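Local structure of enoyl CoA hydratase/isomerase (Crotonase) (Legionella pneumophila subsp. pneumophila, 3I47) at residues A124-S129 and F169-A174. The protein probably acts as an enoyl-CoA hydratase or isomerase of the crotonase family, working on the acyl chains of coenzyme A thioesters. Residues are numbered along the deposited sequence; the frame is centred on the assembly and turned at random.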
loop_
_atom_site.group_PDB
_atom_site.type_symbol
_atom_site.label_atom_id
_atom_site.label_comp_id
_atom_site.label_asym_id
_atom_site.label_seq_id
_atom_site.Cartn_x
_atom_site.Cartn_y
_atom_site.Cartn_z
ATOM N N ALA A 124 3.113 4.797 -2.521
ATOM C CA ALA A 124 1.912 5.222 -3.225
ATOM C C ALA A 124 2.297 6.158 -4.363
ATOM O O ALA A 124 3.169 7.027 -4.210
ATOM C CB ALA A 124 0.882 5.874 -2.261
ATOM N N ILE A 125 1.668 5.935 -5.513
ATOM C CA ILE A 125 1.907 6.686 -6.729
ATOM C C ILE A 125 0.572 7.313 -7.098
ATOM O O ILE A 125 -0.435 6.598 -7.198
ATOM C CB ILE A 125 2.351 5.742 -7.871
ATOM C CG1 ILE A 125 3.660 5.007 -7.513
ATOM C CG2 ILE A 125 2.508 6.533 -9.190
ATOM C CD1 ILE A 125 4.016 3.841 -8.467
ATOM N N ALA A 126 0.550 8.633 -7.278
ATOM C CA ALA A 126 -0.687 9.338 -7.606
ATOM C C ALA A 126 -0.592 10.012 -8.962
ATOM O O ALA A 126 0.487 10.486 -9.354
ATOM C CB ALA A 126 -0.999 10.365 -6.535
ATOM N N SER A 127 -1.711 10.051 -9.679
ATOM C CA SER A 127 -1.822 10.908 -10.853
ATOM C C SER A 127 -1.934 12.360 -10.371
ATOM O O SER A 127 -2.319 12.622 -9.221
ATOM C CB SER A 127 -3.056 10.520 -11.673
ATOM O OG SER A 127 -4.200 10.677 -10.871
ATOM N N THR A 128 -1.586 13.305 -11.239
ATOM C CA THR A 128 -1.593 14.720 -10.850
ATOM C C THR A 128 -2.985 15.186 -10.417
ATOM O O THR A 128 -3.107 16.108 -9.601
ATOM C CB THR A 128 -1.077 15.628 -11.993
ATOM O OG1 THR A 128 -1.879 15.436 -13.158
ATOM C CG2 THR A 128 0.371 15.302 -12.327
ATOM N N SER A 129 -4.017 14.538 -10.939
ATOM C CA SER A 129 -5.400 14.923 -10.642
ATOM C C SER A 129 -6.000 14.217 -9.417
ATOM O O SER A 129 -7.161 14.474 -9.068
ATOM C CB SER A 129 -6.288 14.708 -11.877
ATOM O OG SER A 129 -5.957 15.631 -12.901
ATOM N N PHE A 169 -7.262 17.375 0.038
ATOM C CA PHE A 169 -5.922 17.793 -0.351
ATOM C C PHE A 169 -5.500 17.135 -1.647
ATOM O O PHE A 169 -5.814 15.965 -1.889
ATOM C CB PHE A 169 -4.885 17.629 0.779
ATOM C CG PHE A 169 -4.753 16.225 1.343
ATOM C CD1 PHE A 169 -3.628 15.443 1.033
ATOM C CD2 PHE A 169 -5.699 15.711 2.240
ATOM C CE1 PHE A 169 -3.463 14.163 1.578
ATOM C CE2 PHE A 169 -5.549 14.433 2.798
ATOM C CZ PHE A 169 -4.424 13.644 2.470
ATOM N N ASP A 170 -4.813 17.903 -2.491
ATOM C CA ASP A 170 -4.463 17.419 -3.827
ATOM C C ASP A 170 -3.224 16.521 -3.857
ATOM O O ASP A 170 -2.604 16.259 -2.825
ATOM C CB ASP A 170 -4.397 18.565 -4.854
ATOM C CG ASP A 170 -3.269 19.558 -4.594
ATOM O OD1 ASP A 170 -2.323 19.247 -3.844
ATOM O OD2 ASP A 170 -3.327 20.679 -5.166
ATOM N N ALA A 171 -2.905 16.008 -5.044
ATOM C CA ALA A 171 -1.810 15.055 -5.196
ATOM C C ALA A 171 -0.477 15.701 -4.845
ATOM O O ALA A 171 0.360 15.054 -4.211
ATOM C CB ALA A 171 -1.778 14.505 -6.618
ATOM N N THR A 172 -0.286 16.970 -5.222
ATOM C CA THR A 172 0.942 17.701 -4.844
ATOM C C THR A 172 1.109 17.800 -3.321
ATOM O O THR A 172 2.217 17.610 -2.783
ATOM C CB THR A 172 1.000 19.100 -5.492
ATOM O OG1 THR A 172 0.985 18.948 -6.913
ATOM C CG2 THR A 172 2.293 19.850 -5.072
ATOM N N ARG A 173 0.010 18.078 -2.624
ATOM C CA ARG A 173 0.026 18.116 -1.175
ATOM C C ARG A 173 0.294 16.733 -0.576
ATOM O O ARG A 173 1.079 16.608 0.371
ATOM C CB ARG A 173 -1.282 18.703 -0.634
ATOM C CG ARG A 173 -1.213 19.011 0.846
ATOM C CD ARG A 173 0.039 19.858 1.117
ATOM N NE ARG A 173 0.058 20.440 2.449
ATOM C CZ ARG A 173 1.159 20.563 3.184
ATOM N NH1 ARG A 173 2.328 20.096 2.751
ATOM N NH2 ARG A 173 1.084 21.144 4.371
ATOM N N ALA A 174 -0.350 15.697 -1.121
ATOM C CA ALA A 174 -0.086 14.338 -0.653
ATOM C C ALA A 174 1.383 13.955 -0.838
ATOM O O ALA A 174 1.965 13.293 0.014
ATOM C CB ALA A 174 -1.006 13.333 -1.339
HETATM O O HOH W 1 -4.738 16.747 -7.605
#
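Ala-171 presses its methyl group against the end of strand 123-127, and nearly all of the contact passes through that one carbon. Its CB lies 3.3 Å from Ser-127 O and 3.6 Å from Thr-128 O, so two successive backbone carbonyl oxygens meet it. Beside them sits the methyl of Ala-126, with its CB 4.2 Å from Ala-171 CB, an apolar touch between two of the smallest side chains.

A water ties the two backbones together next to this methyl. It donates to Thr-128 O at 2.7 Å and accepts from Ala-171 N at 3.2 Å, so the carbonyl of a loop residue is linked to an amide of the first helical turn.

Asp-170 sets the helix start that presents Ala-171. It is the N-cap of helix 171-176: CG sits between its own backbone N and C (chi1 66°), which places OD1 to accept from Arg-173 N at 2.9 Å, nearly along the carboxylate C-O axis, with an N-H...O angle of 160°. Asp-170 O receives Ala-174 N, closing the first turn. Across the contact, the CB of Thr-128 is directed away from 169-174. The two carboxylate oxygens of Asp-186 hold the hydroxyls of Thr-128 (at OD1) and Ser-129 (at OD2). Cys-183 of strand 182-184 touches both Thr-128 and Ala-171.

The contact thus joins an inner strand of the six-stranded sheet of the crotonase fold to the helix that follows strand 168-170 of the smaller sheet. Its chemistry is a methyl packed on two carbonyl oxygens and on the methyl of Ala-126, with one bridging water, which leaves the directional bonding between the segments to that solvent molecule.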